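Long-range contact in guanine nucleotide exchange protein (Legionella pneumophila, PDB 1XSZ), which probably acts as a guanine nucleotide exchange factor for ADP-ribosylation factors, with a cap lying over its active site: residues A[276-281]-A[295-300]. Sequence-based numbering, arbitrary orientation.
Sequences TIQVYT and RVIIQP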
ATOM      1  N   THR A 276      -0.978  13.227   1.175  1.00 15.52           N
ATOM      2  CA  THR A 276      -2.085  12.294   1.301  1.00 15.87           C
ATOM      3  C   THR A 276      -2.203  11.868   2.757  1.00 14.60           C
ATOM      4  O   THR A 276      -1.202  11.778   3.485  1.00 14.34           O
ATOM      5  CB  THR A 276      -1.903  11.034   0.435  1.00 16.12           C
ATOM      6  OG1 THR A 276      -0.655  10.409   0.753  1.00 16.00           O
ATOM      7  CG2 THR A 276      -1.949  11.390  -1.041  1.00 16.87           C
ATOM      8  N   ILE A 277      -3.433  11.621   3.184  1.00 13.47           N
ATOM      9  CA  ILE A 277      -3.697  11.204   4.546  1.00 13.30           C
ATOM     10  C   ILE A 277      -4.601   9.984   4.504  1.00 13.27           C
ATOM     11  O   ILE A 277      -5.742  10.056   4.043  1.00 13.88           O
ATOM     12  CB  ILE A 277      -4.388  12.327   5.352  1.00 14.22           C
ATOM     13  CG1 ILE A 277      -3.520  13.589   5.346  1.00 16.79           C
ATOM     14  CG2 ILE A 277      -4.648  11.858   6.772  1.00 14.50           C
ATOM     15  CD1 ILE A 277      -4.142  14.760   6.090  1.00 17.98           C
ATOM     16  N   GLN A 278      -4.071   8.852   4.956  1.00 12.23           N
ATOM     17  CA  GLN A 278      -4.820   7.602   4.989  1.00 11.99           C
ATOM     18  C   GLN A 278      -5.314   7.344   6.399  1.00 12.54           C
ATOM     19  O   GLN A 278      -4.591   7.576   7.367  1.00 12.87           O
ATOM     20  CB  GLN A 278      -3.927   6.434   4.575  1.00 12.85           C
ATOM     21  CG  GLN A 278      -3.290   6.567   3.222  1.00 13.76           C
ATOM     22  CD  GLN A 278      -2.265   5.480   2.989  1.00 12.79           C
ATOM     23  OE1 GLN A 278      -2.570   4.293   3.105  1.00 14.81           O
ATOM     24  NE2 GLN A 278      -1.046   5.879   2.666  1.00 14.63           N
ATOM     25  N   VAL A 279      -6.532   6.836   6.517  1.00 12.66           N
ATOM     26  CA  VAL A 279      -7.106   6.537   7.815  1.00 12.56           C
ATOM     27  C   VAL A 279      -7.510   5.069   7.903  1.00 12.97           C
ATOM     28  O   VAL A 279      -8.115   4.530   6.975  1.00 13.11           O
ATOM     29  CB  VAL A 279      -8.351   7.417   8.085  1.00 13.62           C
ATOM     30  CG1 VAL A 279      -8.978   7.036   9.409  1.00 15.14           C
ATOM     31  CG2 VAL A 279      -7.958   8.887   8.089  1.00 15.42           C
ATOM     32  N   TYR A 280      -7.157   4.432   9.014  1.00 11.74           N
ATOM     33  CA  TYR A 280      -7.502   3.038   9.262  1.00 11.38           C
ATOM     34  C   TYR A 280      -8.072   2.902  10.667  1.00 12.07           C
ATOM     35  O   TYR A 280      -7.531   3.467  11.612  1.00 13.41           O
ATOM     36  CB  TYR A 280      -6.272   2.118   9.173  1.00 12.24           C
ATOM     37  CG  TYR A 280      -5.589   2.099   7.834  1.00 10.85           C
ATOM     38  CD1 TYR A 280      -4.743   3.133   7.450  1.00 11.68           C
ATOM     39  CD2 TYR A 280      -5.825   1.065   6.924  1.00 11.53           C
ATOM     40  CE1 TYR A 280      -4.151   3.147   6.194  1.00 12.21           C
ATOM     41  CE2 TYR A 280      -5.240   1.068   5.667  1.00 12.15           C
ATOM     42  CZ  TYR A 280      -4.408   2.112   5.304  1.00 12.53           C
ATOM     43  OH  TYR A 280      -3.859   2.145   4.048  1.00 13.13           O
ATOM     44  N   THR A 281      -9.174   2.175  10.805  1.00 12.86           N
ATOM     45  CA  THR A 281      -9.757   1.926  12.115  1.00 14.45           C
ATOM     46  C   THR A 281      -9.925   0.415  12.198  1.00 15.55           C
ATOM     47  O   THR A 281     -10.405  -0.229  11.260  1.00 15.56           O
ATOM     48  CB  THR A 281     -11.109   2.656  12.324  1.00 16.94           C
ATOM     49  OG1 THR A 281     -12.045   2.260  11.321  1.00 21.80           O
ATOM     50  CG2 THR A 281     -10.908   4.154  12.263  1.00 17.62           C
ATOM     51  N   ARG A 295      -4.946   3.962  12.744  1.00 12.89           N
ATOM     52  CA  ARG A 295      -3.713   4.475  12.171  1.00 13.11           C
ATOM     53  C   ARG A 295      -4.001   5.627  11.235  1.00 11.92           C
ATOM     54  O   ARG A 295      -5.039   5.647  10.574  1.00 13.69           O
ATOM     55  CB  ARG A 295      -3.007   3.396  11.346  1.00 14.30           C
ATOM     56  CG  ARG A 295      -2.738   2.088  12.051  1.00 16.09           C
ATOM     57  CD  ARG A 295      -2.600   0.972  11.025  1.00 17.82           C
ATOM     58  NE  ARG A 295      -1.483   1.186  10.108  1.00 19.30           N
ATOM     59  CZ  ARG A 295      -1.399   0.642   8.896  1.00 20.98           C
ATOM     60  NH1 ARG A 295      -2.373  -0.135   8.450  1.00 20.89           N
ATOM     61  NH2 ARG A 295      -0.331   0.861   8.142  1.00 22.44           N
ATOM     62  N   VAL A 296      -3.082   6.581  11.183  1.00 12.13           N
ATOM     63  CA  VAL A 296      -3.169   7.691  10.255  1.00 12.20           C
ATOM     64  C   VAL A 296      -1.789   7.738   9.606  1.00 11.78           C
ATOM     65  O   VAL A 296      -0.772   7.786  10.302  1.00 11.85           O
ATOM     66  CB  VAL A 296      -3.464   9.031  10.957  1.00 13.32           C
ATOM     67  CG1 VAL A 296      -3.412  10.166   9.939  1.00 15.34           C
ATOM     68  CG2 VAL A 296      -4.841   8.979  11.628  1.00 14.05           C
ATOM     69  N   ILE A 297      -1.750   7.680   8.280  1.00 11.51           N
ATOM     70  CA  ILE A 297      -0.495   7.715   7.542  1.00 12.10           C
ATOM     71  C   ILE A 297      -0.513   8.962   6.668  1.00 11.23           C
ATOM     72  O   ILE A 297      -1.404   9.129   5.827  1.00 12.38           O
ATOM     73  CB  ILE A 297      -0.320   6.452   6.658  1.00 12.55           C
ATOM     74  CG1 ILE A 297      -0.313   5.196   7.539  1.00 14.52           C
ATOM     75  CG2 ILE A 297       0.975   6.554   5.866  1.00 13.49           C
ATOM     76  CD1 ILE A 297      -0.248   3.887   6.763  1.00 16.22           C
ATOM     77  N   ILE A 298       0.470   9.834   6.872  1.00 12.53           N
ATOM     78  CA  ILE A 298       0.572  11.093   6.142  1.00 12.15           C
ATOM     79  C   ILE A 298       1.831  11.094   5.294  1.00 12.11           C
ATOM     80  O   ILE A 298       2.932  10.895   5.810  1.00 11.99           O
ATOM     81  CB  ILE A 298       0.615  12.281   7.128  1.00 12.74           C
ATOM     82  CG1 ILE A 298      -0.625  12.244   8.023  1.00 13.97           C
ATOM     83  CG2 ILE A 298       0.699  13.593   6.369  1.00 14.23           C
ATOM     84  CD1 ILE A 298      -0.650  13.312   9.107  1.00 14.71           C
ATOM     85  N   GLN A 299       1.670  11.324   3.995  1.00 12.52           N
ATOM     86  CA  GLN A 299       2.801  11.311   3.078  1.00 13.89           C
ATOM     87  C   GLN A 299       2.859  12.533   2.181  1.00 14.00           C
ATOM     88  O   GLN A 299       1.860  12.924   1.586  1.00 15.48           O
ATOM     89  CB  GLN A 299       2.738  10.061   2.195  1.00 14.88           C
ATOM     90  CG  GLN A 299       2.715   8.765   2.980  1.00 15.03           C
ATOM     91  CD  GLN A 299       2.402   7.555   2.123  1.00 15.51           C
ATOM     92  OE1 GLN A 299       1.804   7.668   1.051  1.00 18.33           O
ATOM     93  NE2 GLN A 299       2.781   6.381   2.607  1.00 13.60           N
ATOM     94  N   PRO A 300       4.035  13.156   2.076  1.00 14.76           N
ATOM     95  CA  PRO A 300       4.163  14.334   1.214  1.00 15.28           C
ATOM     96  C   PRO A 300       4.306  13.893  -0.239  1.00 18.20           C
ATOM     97  O   PRO A 300       4.859  12.825  -0.515  1.00 18.93           O
ATOM     98  CB  PRO A 300       5.428  15.007   1.736  1.00 17.11           C
ATOM     99  CG  PRO A 300       6.268  13.833   2.168  1.00 17.19           C
ATOM    100  CD  PRO A 300       5.268  12.921   2.851  1.00 15.47           C
TER
HETATM  101  O   HOH W   1      -0.547   8.734   3.110  1.00 14.33           O
HETATM  102  O   HOH W   2       1.020   9.296  -0.989  1.00 31.62           O
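Arg295 lays its guanidinium over one face of the Tyr280 ring, a cation-pi stack with CZ 4.5 Å from the ring centroid and the two planes 26° apart. A bend at chi3 (62°) folds the arginine back, bringing NH1 above the middle of the ring. Its NE forms a salt bridge with Glu206 and its NH2 a hydrogen bond with Gly104 O, which should limit how far the group can turn over the ring. Tyr280 OH in turn donates to Gln278 OE1 at 2.7 Å, in the plane of that amide's carbonyl, while Ile297 CD1 packs obliquely against Tyr280 CE1. Strands 274-280 and 295-300 are the two central strands of the antiparallel sheet of the RalF capping domain, paired here by six backbone bonds; the straightest runs from Gln278 N to Ile297 O (2.8 Å, 172°). The face of Ile277, Val279, Val296 and Ile298 is apolar, and its tight spot is Ile277 CG2 against Val296 CG1 at 3.8 Å, under helix 216-224. Looser and wetter is the Thr276 end of the other face. There a water bridges Thr276 OG1 and Gln299 OE1, donating to the amide oxygen. A second water links Thr276 OG1, Gln278 NE2 and Ile297 O, giving the Ile297 carbonyl a second donor beside Gln278 N, while Gln299 NE2 turns to Pro203 O and Glu105.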